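Local coordinates for glutathione s-transferase protein (Ralstonia solanacearum, PDB 3TOU), which binds glutathione and, judging by its family, probably transfers it to electrophilic substrates as a glutathione transferase, at residues 3-8 against 12-17; 51-54 against 60-63; 63-68 against 98-103; 54-59 against 69-74. All coordinates share one frame; numbering follows the deposited sequence.

Interaction 1 (3-8 against 12-17); sequences MKLIGS and PYTRKV. With GSH (glutathione), chain C.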
loop_
_atom_site.group_PDB
_atom_site.type_symbol
_atom_site.label_atom_id
_atom_site.label_comp_id
_atom_site.label_asym_id
_atom_site.label_seq_id
_atom_site.Cartn_x
_atom_site.Cartn_y
_atom_site.Cartn_z
ATOM N N MET A 3 14.305 -9.303 -15.994
ATOM C CA MET A 3 13.628 -8.180 -15.352
ATOM C C MET A 3 14.579 -7.376 -14.469
ATOM O O MET A 3 15.510 -7.925 -13.873
ATOM C CB MET A 3 12.472 -8.698 -14.500
ATOM C CG MET A 3 11.432 -9.444 -15.291
ATOM S SD MET A 3 10.050 -9.899 -14.243
ATOM C CE MET A 3 10.887 -10.711 -12.893
ATOM N N LYS A 4 14.312 -6.075 -14.350
ATOM C CA LYS A 4 15.137 -5.215 -13.518
ATOM C C LYS A 4 14.297 -4.705 -12.337
ATOM O O LYS A 4 13.214 -4.164 -12.545
ATOM C CB LYS A 4 15.676 -4.028 -14.341
ATOM C CG LYS A 4 16.542 -4.425 -15.565
ATOM C CD LYS A 4 15.763 -4.274 -16.879
ATOM C CE LYS A 4 16.623 -4.570 -18.122
ATOM N NZ LYS A 4 17.163 -5.938 -18.082
ATOM N N LEU A 5 14.787 -4.890 -11.114
ATOM C CA LEU A 5 14.101 -4.340 -9.939
ATOM C C LEU A 5 14.848 -3.092 -9.483
ATOM O O LEU A 5 16.029 -3.159 -9.122
ATOM C CB LEU A 5 14.026 -5.379 -8.812
ATOM C CG LEU A 5 13.295 -4.888 -7.560
ATOM C CD1 LEU A 5 11.807 -4.803 -7.833
ATOM C CD2 LEU A 5 13.605 -5.823 -6.412
ATOM N N ILE A 6 14.174 -1.943 -9.549
ATOM C CA ILE A 6 14.742 -0.685 -9.084
ATOM C C ILE A 6 14.437 -0.557 -7.593
ATOM O O ILE A 6 13.280 -0.690 -7.188
ATOM C CB ILE A 6 14.124 0.533 -9.816
ATOM C CG1 ILE A 6 14.127 0.322 -11.335
ATOM C CG2 ILE A 6 14.839 1.795 -9.382
ATOM C CD1 ILE A 6 13.330 1.380 -12.123
ATOM N N GLY A 7 15.455 -0.305 -6.780
ATOM C CA GLY A 7 15.241 -0.205 -5.332
ATOM C C GLY A 7 16.484 0.220 -4.595
ATOM O O GLY A 7 17.458 0.636 -5.214
ATOM N N SER A 8 16.448 0.127 -3.266
ATOM C CA SER A 8 17.627 0.380 -2.463
ATOM C C SER A 8 17.778 -0.772 -1.479
ATOM O O SER A 8 16.818 -1.499 -1.210
ATOM C CB SER A 8 17.469 1.691 -1.708
ATOM O OG SER A 8 16.470 1.545 -0.711
ATOM N N PRO A 12 12.459 -1.328 2.850
ATOM C CA PRO A 12 11.863 -2.581 3.296
ATOM C C PRO A 12 10.774 -3.084 2.354
ATOM O O PRO A 12 10.552 -4.293 2.277
ATOM C CB PRO A 12 11.304 -2.228 4.683
ATOM C CG PRO A 12 10.962 -0.743 4.582
ATOM C CD PRO A 12 12.025 -0.167 3.657
ATOM N N TYR A 13 10.121 -2.180 1.610
ATOM C CA TYR A 13 9.169 -2.620 0.582
ATOM C C TYR A 13 9.907 -3.327 -0.552
ATOM O O TYR A 13 9.420 -4.328 -1.091
ATOM C CB TYR A 13 8.378 -1.447 0.004
ATOM C CG TYR A 13 7.754 -0.540 1.034
ATOM C CD1 TYR A 13 6.532 -0.865 1.641
ATOM C CD2 TYR A 13 8.372 0.663 1.372
ATOM C CE1 TYR A 13 5.962 0.012 2.585
ATOM C CE2 TYR A 13 7.815 1.527 2.303
ATOM C CZ TYR A 13 6.616 1.198 2.898
ATOM O OH TYR A 13 6.084 2.095 3.813
ATOM N N THR A 14 11.087 -2.811 -0.889
ATOM C CA THR A 14 11.952 -3.453 -1.878
ATOM C C THR A 14 12.424 -4.801 -1.356
ATOM O O THR A 14 12.417 -5.780 -2.095
ATOM C CB THR A 14 13.165 -2.564 -2.242
ATOM O OG1 THR A 14 12.685 -1.343 -2.831
ATOM C CG2 THR A 14 14.101 -3.269 -3.262
ATOM N N ARG A 15 12.807 -4.848 -0.083
ATOM C CA ARG A 15 13.243 -6.112 0.502
ATOM C C ARG A 15 12.163 -7.166 0.390
ATOM O O ARG A 15 12.456 -8.307 0.018
ATOM C CB ARG A 15 13.673 -5.972 1.955
ATOM C CG ARG A 15 14.390 -7.239 2.405
ATOM C CD ARG A 15 14.623 -7.275 3.888
ATOM N NE ARG A 15 15.521 -8.383 4.203
ATOM C CZ ARG A 15 16.045 -8.577 5.406
ATOM N NH1 ARG A 15 15.730 -7.749 6.384
ATOM N NH2 ARG A 15 16.879 -9.585 5.629
ATOM N N LYS A 16 10.911 -6.795 0.677
ATOM C CA LYS A 16 9.808 -7.766 0.551
ATOM C C LYS A 16 9.790 -8.416 -0.832
ATOM O O LYS A 16 9.708 -9.641 -0.960
ATOM C CB LYS A 16 8.462 -7.098 0.856
ATOM C CG LYS A 16 7.258 -8.050 0.789
ATOM C CD LYS A 16 5.963 -7.312 1.176
ATOM C CE LYS A 16 5.664 -6.165 0.222
ATOM N NZ LYS A 16 4.289 -5.554 0.367
ATOM N N VAL A 17 9.919 -7.587 -1.866
ATOM C CA VAL A 17 9.942 -8.081 -3.234
ATOM C C VAL A 17 11.171 -8.973 -3.484
ATOM O O VAL A 17 11.047 -10.036 -4.098
ATOM C CB VAL A 17 9.915 -6.894 -4.233
ATOM C CG1 VAL A 17 10.194 -7.386 -5.654
ATOM C CG2 VAL A 17 8.570 -6.161 -4.141
HETATM N N1 GSH C . 3.235 1.613 -1.392
HETATM C CA1 GSH C . 4.656 1.448 -1.726
HETATM C C1 GSH C . 5.047 -0.009 -1.794
HETATM O O11 GSH C . 5.937 -0.371 -2.605
HETATM O O12 GSH C . 4.480 -0.867 -1.087
HETATM C CB1 GSH C . 5.559 2.213 -0.756
HETATM C CG1 GSH C . 6.947 2.428 -1.384
HETATM C CD1 GSH C . 7.762 3.496 -0.683
HETATM O OE1 GSH C . 7.130 4.489 0.087
HETATM N N2 GSH C . 9.085 3.452 -0.856
HETATM C CA2 GSH C . 9.953 4.532 -0.395
HETATM C C2 GSH C . 9.999 5.606 -1.427
HETATM O O2 GSH C . 10.410 5.158 -2.670
HETATM C CB2 GSH C . 11.398 4.051 -0.238
HETATM S SG2 GSH C . 11.512 2.848 1.105
HETATM N N3 GSH C . 9.677 6.872 -1.148
HETATM C CA3 GSH C . 10.054 7.961 -2.043
HETATM C C3 GSH C . 9.009 9.038 -2.159
HETATM O O31 GSH C . 9.223 10.079 -2.812
HETATM O O32 GSH C . 7.920 8.912 -1.596
#
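The first strand and first helix of the thioredoxin-like domain, the opening half of the beta-alpha-beta unit 4-7, 12-23, 29-32, meet here through L5, T14 and V17. L5 reaches off the strand with its isobutyl fork: the two branches flank V17 CG1, L5 CD1 at 3.7 Å, and L5 CD2 also lies 4.1 Å from T14 CG2. V17 presents that methyl because CG1 stands anti to its backbone N (chi1 170°), pointing at the strand. T14 packs against the chain where the strand ends, its OG1 3.8 Å from G7 CA and its CG2 3.8 Å from S8 O; a CB on G7 would collide with T14 CG2, so the bare glycine makes room for that methyl. The T14 hydroxyl is hydrogen-bonded to S11 OG, in the turn joining the two elements. Strand and helix run nearly antiparallel, at 157°, with axes 9.0 Å apart. One residue before T14, Y13 turns its ring to glutathione, whose CB1 sits 3.7 Å above the ring plane, over the centre, while P12 CD lies 4.0 Å from the ligand sulfur SG2. Apolar packing behind and ligand in front of the helix start is the layout of the glutathione site in the GST thioredoxin-like fold.

Interaction 2 (51-54 against 60-63); sequences VPCL and GALF. With GSH (glutathione), chain C.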
loop_
_atom_site.group_PDB
_atom_site.type_symbol
_atom_site.label_atom_id
_atom_site.label_comp_id
_atom_site.label_asym_id
_atom_site.label_seq_id
_atom_site.Cartn_x
_atom_site.Cartn_y
_atom_site.Cartn_z
ATOM N N VAL A 51 10.235 3.360 -4.859
ATOM C CA VAL A 51 10.767 2.015 -5.054
ATOM C C VAL A 51 10.066 1.063 -4.072
ATOM O O VAL A 51 9.697 1.486 -2.971
ATOM C CB VAL A 51 12.303 1.953 -4.883
ATOM C CG1 VAL A 51 12.986 2.587 -6.104
ATOM C CG2 VAL A 51 12.746 2.634 -3.573
ATOM N N PRO A 52 9.898 -0.223 -4.443
ATOM C CA PRO A 52 10.380 -0.895 -5.655
ATOM C C PRO A 52 9.547 -0.627 -6.907
ATOM O O PRO A 52 8.350 -0.343 -6.828
ATOM C CB PRO A 52 10.306 -2.375 -5.287
ATOM C CG PRO A 52 9.156 -2.434 -4.295
ATOM C CD PRO A 52 9.274 -1.173 -3.497
ATOM N N CYS A 53 10.213 -0.741 -8.046
ATOM C CA CYS A 53 9.575 -0.699 -9.344
ATOM C C CYS A 53 10.231 -1.797 -10.190
ATOM O O CYS A 53 11.461 -1.868 -10.298
ATOM C CB CYS A 53 9.758 0.682 -9.986
ATOM S SG CYS A 53 8.921 0.810 -11.592
ATOM N N LEU A 54 9.412 -2.692 -10.725
ATOM C CA LEU A 54 9.910 -3.811 -11.537
ATOM C C LEU A 54 9.737 -3.450 -13.005
ATOM O O LEU A 54 8.649 -3.084 -13.421
ATOM C CB LEU A 54 9.139 -5.095 -11.212
ATOM C CG LEU A 54 9.576 -6.422 -11.863
ATOM C CD1 LEU A 54 10.958 -6.854 -11.382
ATOM C CD2 LEU A 54 8.570 -7.517 -11.560
ATOM N N GLY A 60 7.938 -2.226 -19.828
ATOM C CA GLY A 60 6.733 -2.067 -18.991
ATOM C C GLY A 60 7.121 -2.079 -17.522
ATOM O O GLY A 60 8.009 -2.810 -17.132
ATOM N N ALA A 61 6.455 -1.262 -16.716
ATOM C CA ALA A 61 6.853 -1.078 -15.320
ATOM C C ALA A 61 5.714 -1.495 -14.395
ATOM O O ALA A 61 4.540 -1.248 -14.695
ATOM C CB ALA A 61 7.222 0.355 -15.069
ATOM N N LEU A 62 6.070 -2.136 -13.287
ATOM C CA LEU A 62 5.087 -2.619 -12.323
ATOM C C LEU A 62 5.388 -2.051 -10.947
ATOM O O LEU A 62 6.548 -1.925 -10.569
ATOM C CB LEU A 62 5.153 -4.140 -12.262
ATOM C CG LEU A 62 3.906 -4.861 -11.804
ATOM C CD1 LEU A 62 2.701 -4.423 -12.673
ATOM C CD2 LEU A 62 4.172 -6.356 -11.929
ATOM N N PHE A 63 4.332 -1.729 -10.198
ATOM C CA PHE A 63 4.439 -1.147 -8.854
ATOM C C PHE A 63 3.019 -1.320 -8.256
ATOM O O PHE A 63 2.090 -1.576 -9.023
ATOM C CB PHE A 63 4.851 0.345 -8.953
ATOM C CG PHE A 63 3.963 1.151 -9.882
ATOM C CD1 PHE A 63 2.805 1.768 -9.396
ATOM C CD2 PHE A 63 4.275 1.269 -11.237
ATOM C CE1 PHE A 63 1.961 2.481 -10.249
ATOM C CE2 PHE A 63 3.440 1.983 -12.094
ATOM C CZ PHE A 63 2.289 2.599 -11.597
HETATM N N1 GSH C . 3.235 1.613 -1.392
HETATM C CA1 GSH C . 4.656 1.448 -1.726
HETATM C C1 GSH C . 5.047 -0.009 -1.794
HETATM O O11 GSH C . 5.937 -0.371 -2.605
HETATM O O12 GSH C . 4.480 -0.867 -1.087
HETATM C CB1 GSH C . 5.559 2.213 -0.756
HETATM C CG1 GSH C . 6.947 2.428 -1.384
HETATM C CD1 GSH C . 7.762 3.496 -0.683
HETATM O OE1 GSH C . 7.130 4.489 0.087
HETATM N N2 GSH C . 9.085 3.452 -0.856
HETATM C CA2 GSH C . 9.953 4.532 -0.395
HETATM C C2 GSH C . 9.999 5.606 -1.427
HETATM O O2 GSH C . 10.410 5.158 -2.670
HETATM C CB2 GSH C . 11.398 4.051 -0.238
HETATM S SG2 GSH C . 11.512 2.848 1.105
HETATM N N3 GSH C . 9.677 6.872 -1.148
HETATM C CA3 GSH C . 10.054 7.961 -2.043
HETATM C C3 GSH C . 9.009 9.038 -2.159
HETATM O O31 GSH C . 9.223 10.079 -2.812
HETATM O O32 GSH C . 7.920 8.912 -1.596
#
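L54 and L62 form a hydrogen-bonded antiparallel pair and exchange two backbone bonds, L62 N to L54 O at 2.8 Å and L54 N to L62 O at 3.0 Å, the second the straighter at 163°. Ahead of this pair, V51 makes a comparable two-bond grip on glutathione: its N donates to O2 of the ligand (2.8 Å), and its O accepts from the ligand's N2 (3.0 Å). The cis peptide between V51 and P52 is a hallmark of the thioredoxin-like fold of GSTs, where it lets the backbone bind the cysteinyl part of glutathione, and the antiparallel hairpin 53-55 with 61-62 continues directly from it. Each bonded carbonyl also takes a CA-H...O contact, C53 CA to L62 O and A61 CA to L54 O, the latter at 3.3 Å. On one face of the hairpin C53 SG, anti to its backbone N at chi1 -178°, lies 3.9 Å from A61 CB. The opposite face carries both leucines, with L54 CB 4.2 Å from L62 CB; L54 goes on to pack against I68, and L62 against V67 and Y71 of helix 65-74. Farther out, L62 also touches V90 of the second subunit and F63 touches C94 of that subunit.

Interaction 3 (63-68 against 98-103); sequences FDSRVI and LADGLL. With GSH (glutathione), chain C.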
loop_
_atom_site.group_PDB
_atom_site.type_symbol
_atom_site.label_atom_id
_atom_site.label_comp_id
_atom_site.label_asym_id
_atom_site.label_seq_id
_atom_site.Cartn_x
_atom_site.Cartn_y
_atom_site.Cartn_z
ATOM N N PHE A 63 4.332 -1.729 -10.198
ATOM C CA PHE A 63 4.439 -1.147 -8.854
ATOM C C PHE A 63 3.019 -1.320 -8.256
ATOM O O PHE A 63 2.090 -1.576 -9.023
ATOM C CB PHE A 63 4.851 0.345 -8.953
ATOM C CG PHE A 63 3.963 1.151 -9.882
ATOM C CD1 PHE A 63 2.805 1.768 -9.396
ATOM C CD2 PHE A 63 4.275 1.269 -11.237
ATOM C CE1 PHE A 63 1.961 2.481 -10.249
ATOM C CE2 PHE A 63 3.440 1.983 -12.094
ATOM C CZ PHE A 63 2.289 2.599 -11.597
ATOM N N ASP A 64 2.809 -1.210 -6.937
ATOM C CA ASP A 64 3.843 -1.068 -5.905
ATOM C C ASP A 64 4.320 -2.442 -5.420
ATOM O O ASP A 64 4.155 -3.433 -6.138
ATOM C CB ASP A 64 3.303 -0.213 -4.762
ATOM C CG ASP A 64 2.099 -0.841 -4.054
ATOM O OD1 ASP A 64 1.647 -1.972 -4.399
ATOM O OD2 ASP A 64 1.617 -0.192 -3.098
ATOM N N SER A 65 4.913 -2.512 -4.226
ATOM C CA SER A 65 5.477 -3.778 -3.738
ATOM C C SER A 65 4.467 -4.909 -3.649
ATOM O O SER A 65 4.807 -6.061 -3.909
ATOM C CB SER A 65 6.167 -3.597 -2.385
ATOM O OG SER A 65 5.221 -3.350 -1.360
ATOM N N ARG A 66 3.214 -4.592 -3.314
ATOM C CA ARG A 66 2.179 -5.638 -3.210
ATOM C C ARG A 66 1.847 -6.218 -4.577
ATOM O O ARG A 66 1.678 -7.438 -4.720
ATOM C CB ARG A 66 0.900 -5.080 -2.610
ATOM C CG ARG A 66 1.042 -4.584 -1.213
ATOM C CD ARG A 66 -0.342 -4.470 -0.615
ATOM N NE ARG A 66 -0.307 -3.634 0.567
ATOM C CZ ARG A 66 -1.380 -3.216 1.225
ATOM N NH1 ARG A 66 -2.602 -3.582 0.824
ATOM N NH2 ARG A 66 -1.212 -2.433 2.294
ATOM N N VAL A 67 1.773 -5.339 -5.577
ATOM C CA VAL A 67 1.465 -5.765 -6.938
ATOM C C VAL A 67 2.605 -6.625 -7.503
ATOM O O VAL A 67 2.360 -7.659 -8.143
ATOM C CB VAL A 67 1.217 -4.531 -7.854
ATOM C CG1 VAL A 67 0.942 -4.965 -9.305
ATOM C CG2 VAL A 67 0.027 -3.694 -7.321
ATOM N N ILE A 68 3.838 -6.185 -7.260
ATOM C CA ILE A 68 5.034 -6.907 -7.731
ATOM C C ILE A 68 5.108 -8.298 -7.079
ATOM O O ILE A 68 5.310 -9.298 -7.775
ATOM C CB ILE A 68 6.333 -6.106 -7.489
ATOM C CG1 ILE A 68 6.331 -4.784 -8.284
ATOM C CG2 ILE A 68 7.583 -6.936 -7.889
ATOM C CD1 ILE A 68 7.290 -3.731 -7.714
ATOM N N LEU A 98 -0.979 -5.395 7.237
ATOM C CA LEU A 98 -0.583 -5.064 8.610
ATOM C C LEU A 98 0.925 -4.778 8.659
ATOM O O LEU A 98 1.358 -3.781 9.248
ATOM C CB LEU A 98 -0.940 -6.219 9.554
ATOM C CG LEU A 98 -0.533 -6.072 11.027
ATOM C CD1 LEU A 98 -1.125 -4.796 11.652
ATOM C CD2 LEU A 98 -0.980 -7.330 11.793
ATOM N N ALA A 99 1.715 -5.662 8.043
ATOM C CA ALA A 99 3.158 -5.459 7.972
ATOM C C ALA A 99 3.534 -4.211 7.178
ATOM O O ALA A 99 4.403 -3.444 7.605
ATOM C CB ALA A 99 3.825 -6.670 7.383
ATOM N N ASP A 100 2.875 -4.006 6.037
ATOM C CA ASP A 100 3.142 -2.828 5.209
ATOM C C ASP A 100 2.789 -1.545 5.966
ATOM O O ASP A 100 3.479 -0.531 5.824
ATOM C CB ASP A 100 2.340 -2.880 3.909
ATOM C CG ASP A 100 2.967 -3.785 2.836
ATOM O OD1 ASP A 100 4.033 -4.420 3.039
ATOM O OD2 ASP A 100 2.369 -3.825 1.743
ATOM N N GLY A 101 1.727 -1.597 6.776
ATOM C CA GLY A 101 1.324 -0.446 7.590
ATOM C C GLY A 101 2.323 -0.145 8.695
ATOM O O GLY A 101 2.567 1.016 9.013
ATOM N N LEU A 102 2.895 -1.183 9.289
ATOM C CA LEU A 102 3.973 -0.961 10.271
ATOM C C LEU A 102 5.123 -0.259 9.528
ATOM O O LEU A 102 5.668 0.738 10.020
ATOM C CB LEU A 102 4.429 -2.280 10.900
ATOM C CG LEU A 102 5.412 -2.212 12.092
ATOM C CD1 LEU A 102 5.383 -3.534 12.849
ATOM C CD2 LEU A 102 6.856 -1.886 11.696
ATOM N N LEU A 103 5.467 -0.769 8.342
ATOM C CA LEU A 103 6.484 -0.122 7.506
ATOM C C LEU A 103 6.134 1.314 7.164
ATOM O O LEU A 103 7.012 2.176 7.242
ATOM C CB LEU A 103 6.759 -0.904 6.217
ATOM C CG LEU A 103 7.400 -2.272 6.370
ATOM C CD1 LEU A 103 7.603 -2.848 4.966
ATOM C CD2 LEU A 103 8.730 -2.132 7.143
HETATM N N1 GSH C . 3.235 1.613 -1.392
HETATM C CA1 GSH C . 4.656 1.448 -1.726
HETATM C C1 GSH C . 5.047 -0.009 -1.794
HETATM O O11 GSH C . 5.937 -0.371 -2.605
HETATM O O12 GSH C . 4.480 -0.867 -1.087
HETATM C CB1 GSH C . 5.559 2.213 -0.756
HETATM C CG1 GSH C . 6.947 2.428 -1.384
HETATM C CD1 GSH C . 7.762 3.496 -0.683
HETATM O OE1 GSH C . 7.130 4.489 0.087
HETATM N N2 GSH C . 9.085 3.452 -0.856
HETATM C CA2 GSH C . 9.953 4.532 -0.395
HETATM C C2 GSH C . 9.999 5.606 -1.427
HETATM O O2 GSH C . 10.410 5.158 -2.670
HETATM C CB2 GSH C . 11.398 4.051 -0.238
HETATM S SG2 GSH C . 11.512 2.848 1.105
HETATM N N3 GSH C . 9.677 6.872 -1.148
HETATM C CA3 GSH C . 10.054 7.961 -2.043
HETATM C C3 GSH C . 9.009 9.038 -2.159
HETATM O O31 GSH C . 9.223 10.079 -2.812
HETATM O O32 GSH C . 7.920 8.912 -1.596
#
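R66 and D100 form a buried salt bridge between the glutathione-binding N-terminal domain and the all-helical C-terminal domain of the GST fold. The close part is small: R66 NE donates to D100 OD2 at 2.9 Å (150° at the hydrogen), meeting the oxygen on its anti side, with guanidinium and carboxylate planes 37° apart. R66 gets there by an extended chain from CG to NE, and R66 CG itself passes 3.3 Å from D100 OD2. Around this grip the helices stand well apart, with R66 CA and D100 CA 8.9 Å from each other and S65 OG no nearer than 4.2 Å to D100 OD2. K16 NZ spans the gap, pairing with D100 OD1 and bonding S65 OG; the outer nitrogens of R66 turn instead to D64 of the second subunit. Placed among these cations, D100 is probably held as the carboxylate. On the ligand side the helix start is densely bonded. D64, the N-cap, accepts weakly from R66 N with OD1 and takes the amino group N1 of glutathione on OD2. S65 supplies two donors to the ligand carboxylate, its N to O11 at 2.9 Å and its OG to O12 at 2.6 Å.

Interaction 4 (54-59 against 69-74); sequences LVMDDG and AEYADT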
loop_
_atom_site.group_PDB
_atom_site.type_symbol
_atom_site.label_atom_id
_atom_site.label_comp_id
_atom_site.label_asym_id
_atom_site.label_seq_id
_atom_site.Cartn_x
_atom_site.Cartn_y
_atom_site.Cartn_z
ATOM N N LEU A 54 9.412 -2.692 -10.725
ATOM C CA LEU A 54 9.910 -3.811 -11.537
ATOM C C LEU A 54 9.737 -3.450 -13.005
ATOM O O LEU A 54 8.649 -3.084 -13.421
ATOM C CB LEU A 54 9.139 -5.095 -11.212
ATOM C CG LEU A 54 9.576 -6.422 -11.863
ATOM C CD1 LEU A 54 10.958 -6.854 -11.382
ATOM C CD2 LEU A 54 8.570 -7.517 -11.560
ATOM N N VAL A 55 10.820 -3.540 -13.772
ATOM C CA VAL A 55 10.786 -3.186 -15.193
ATOM C C VAL A 55 11.038 -4.436 -16.031
ATOM O O VAL A 55 12.011 -5.177 -15.810
ATOM C CB VAL A 55 11.797 -2.072 -15.546
ATOM C CG1 VAL A 55 11.563 -1.555 -16.966
ATOM C CG2 VAL A 55 11.694 -0.907 -14.551
ATOM N N MET A 56 10.140 -4.675 -16.976
ATOM C CA MET A 56 10.153 -5.898 -17.777
ATOM C C MET A 56 11.050 -5.716 -18.989
ATOM O O MET A 56 11.499 -4.601 -19.264
ATOM C CB MET A 56 8.731 -6.248 -18.247
ATOM C CG MET A 56 7.654 -6.216 -17.181
ATOM S SD MET A 56 8.002 -7.364 -15.843
ATOM C CE MET A 56 6.714 -6.844 -14.716
ATOM N N ASP A 57 11.281 -6.809 -19.729
ATOM C CA ASP A 57 12.105 -6.785 -20.957
ATOM C C ASP A 57 11.629 -5.761 -21.999
ATOM O O ASP A 57 12.444 -5.131 -22.676
ATOM C CB ASP A 57 12.148 -8.175 -21.609
ATOM C CG ASP A 57 12.979 -9.183 -20.827
ATOM O OD1 ASP A 57 13.959 -8.797 -20.143
ATOM O OD2 ASP A 57 12.663 -10.385 -20.925
ATOM N N ASP A 58 10.313 -5.586 -22.109
ATOM C CA ASP A 58 9.736 -4.643 -23.077
ATOM C C ASP A 58 9.603 -3.200 -22.566
ATOM O O ASP A 58 9.055 -2.335 -23.252
ATOM C CB ASP A 58 8.401 -5.171 -23.629
ATOM C CG ASP A 58 7.275 -5.188 -22.587
ATOM O OD1 ASP A 58 7.498 -4.877 -21.390
ATOM O OD2 ASP A 58 6.144 -5.534 -22.983
ATOM N N GLY A 59 10.082 -2.962 -21.348
ATOM C CA GLY A 59 10.103 -1.626 -20.759
ATOM C C GLY A 59 8.923 -1.325 -19.852
ATOM O O GLY A 59 8.906 -0.286 -19.198
ATOM N N ALA A 69 4.927 -8.354 -5.757
ATOM C CA ALA A 69 4.968 -9.627 -5.022
ATOM C C ALA A 69 3.904 -10.586 -5.534
ATOM O O ALA A 69 4.170 -11.789 -5.701
ATOM C CB ALA A 69 4.797 -9.399 -3.510
ATOM N N GLU A 70 2.701 -10.059 -5.773
ATOM C CA GLU A 70 1.598 -10.870 -6.294
ATOM C C GLU A 70 1.911 -11.436 -7.681
ATOM O O GLU A 70 1.726 -12.636 -7.933
ATOM C CB GLU A 70 0.302 -10.054 -6.319
ATOM C CG GLU A 70 -0.916 -10.860 -6.807
ATOM C CD GLU A 70 -2.197 -10.043 -6.820
ATOM O OE1 GLU A 70 -2.109 -8.796 -6.838
ATOM O OE2 GLU A 70 -3.290 -10.655 -6.823
ATOM N N TYR A 71 2.384 -10.565 -8.567
ATOM C CA TYR A 71 2.799 -10.969 -9.905
ATOM C C TYR A 71 3.893 -12.038 -9.834
ATOM O O TYR A 71 3.810 -13.063 -10.526
ATOM C CB TYR A 71 3.293 -9.751 -10.678
ATOM C CG TYR A 71 3.831 -10.084 -12.051
ATOM C CD1 TYR A 71 3.003 -10.669 -13.017
ATOM C CD2 TYR A 71 5.158 -9.831 -12.372
ATOM C CE1 TYR A 71 3.484 -10.981 -14.278
ATOM C CE2 TYR A 71 5.649 -10.137 -13.639
ATOM C CZ TYR A 71 4.808 -10.714 -14.578
ATOM O OH TYR A 71 5.298 -11.025 -15.823
ATOM N N ALA A 72 4.872 -11.829 -8.954
ATOM C CA ALA A 72 6.023 -12.738 -8.871
ATOM C C ALA A 72 5.613 -14.147 -8.436
ATOM O O ALA A 72 6.176 -15.138 -8.926
ATOM C CB ALA A 72 7.111 -12.168 -7.942
ATOM N N ASP A 73 4.629 -14.246 -7.539
ATOM C CA ASP A 73 4.140 -15.564 -7.106
ATOM C C ASP A 73 3.565 -16.406 -8.263
ATOM O O ASP A 73 3.597 -17.635 -8.211
ATOM C CB ASP A 73 3.095 -15.430 -5.993
ATOM C CG ASP A 73 2.862 -16.738 -5.236
ATOM O OD1 ASP A 73 3.842 -17.479 -4.944
ATOM O OD2 ASP A 73 1.683 -17.022 -4.924
ATOM N N THR A 74 3.060 -15.742 -9.306
ATOM C CA THR A 74 2.509 -16.441 -10.489
ATOM C C THR A 74 3.557 -16.906 -11.515
ATOM O O THR A 74 3.244 -17.712 -12.401
ATOM C CB THR A 74 1.471 -15.586 -11.246
ATOM O OG1 THR A 74 2.155 -14.617 -12.059
ATOM C CG2 THR A 74 0.509 -14.900 -10.290
#
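This is a small apolar and Met-aromatic contact at the rim of the thioredoxin-like domain, where the end of strand 53-55 and the turn after it face the last turns of helix 65-74. Three side chains carry it: L54 and M56 from the strand side, Y71 from the helix. M56 CE makes the closest touch, 3.6 Å from Y71 CE2 and 4.1 Å from Y71 CD2, at one side of the ring. The sulfur stays farther back, M56 SD lying 5.4 Å from the ring centroid of Y71 and 61° off the ring normal, an oblique approach in which the terminal methyl leads. A bend at chi2 (-59°) folds the methionine so that its thioether runs toward the helix and slides past the tyrosine in the opposite direction. L54 CD2 comes to the ring's edge, near its plane, 4.2 Å from Y71 CD2. The tyrosine is swung out from the helix with CG anti to its backbone N (chi1 176°), and that brings the CD2-CE2 side of the ring to both partners.

L62 and M3 add to the M56 side, and V90 of the second subunit also lies on Y71. Behind M56 the chain reverses in a type I turn from M56 to G59, closed by G59 N to M56 O. Y71 O accepts both T74 N and T74 OG1, the hydroxyl at 2.7 Å. With methyl groups and sulfur meeting the ring across the two segments, the contact probably rests mainly on dispersion and shape, while polar groups bond within their own segment or to other parts, as E70 does to R89 and R93 of the second subunit.

How the interactions relate
Interactions 1, 2 and 3 are buried and all border the glutathione site, whereas interaction 4 is partly buried and lies farther out, toward the edge of the domain. Interactions 1, 2 and 4 share one sheet: I6 N to C53 O and K4 O to V55 N join strand 4-7 to strand 53-55, which interactions 2 and 4 both use. Helix 65-74 serves interaction 3 at its start and interaction 4 near its end. Apolar packing dominates 1 and 4, backbone bonding rules 2, and charge carries 3, where two domains meet. K16 ties interaction 1 to interaction 3. Interactions 2, 3 and 4 also reach the second subunit.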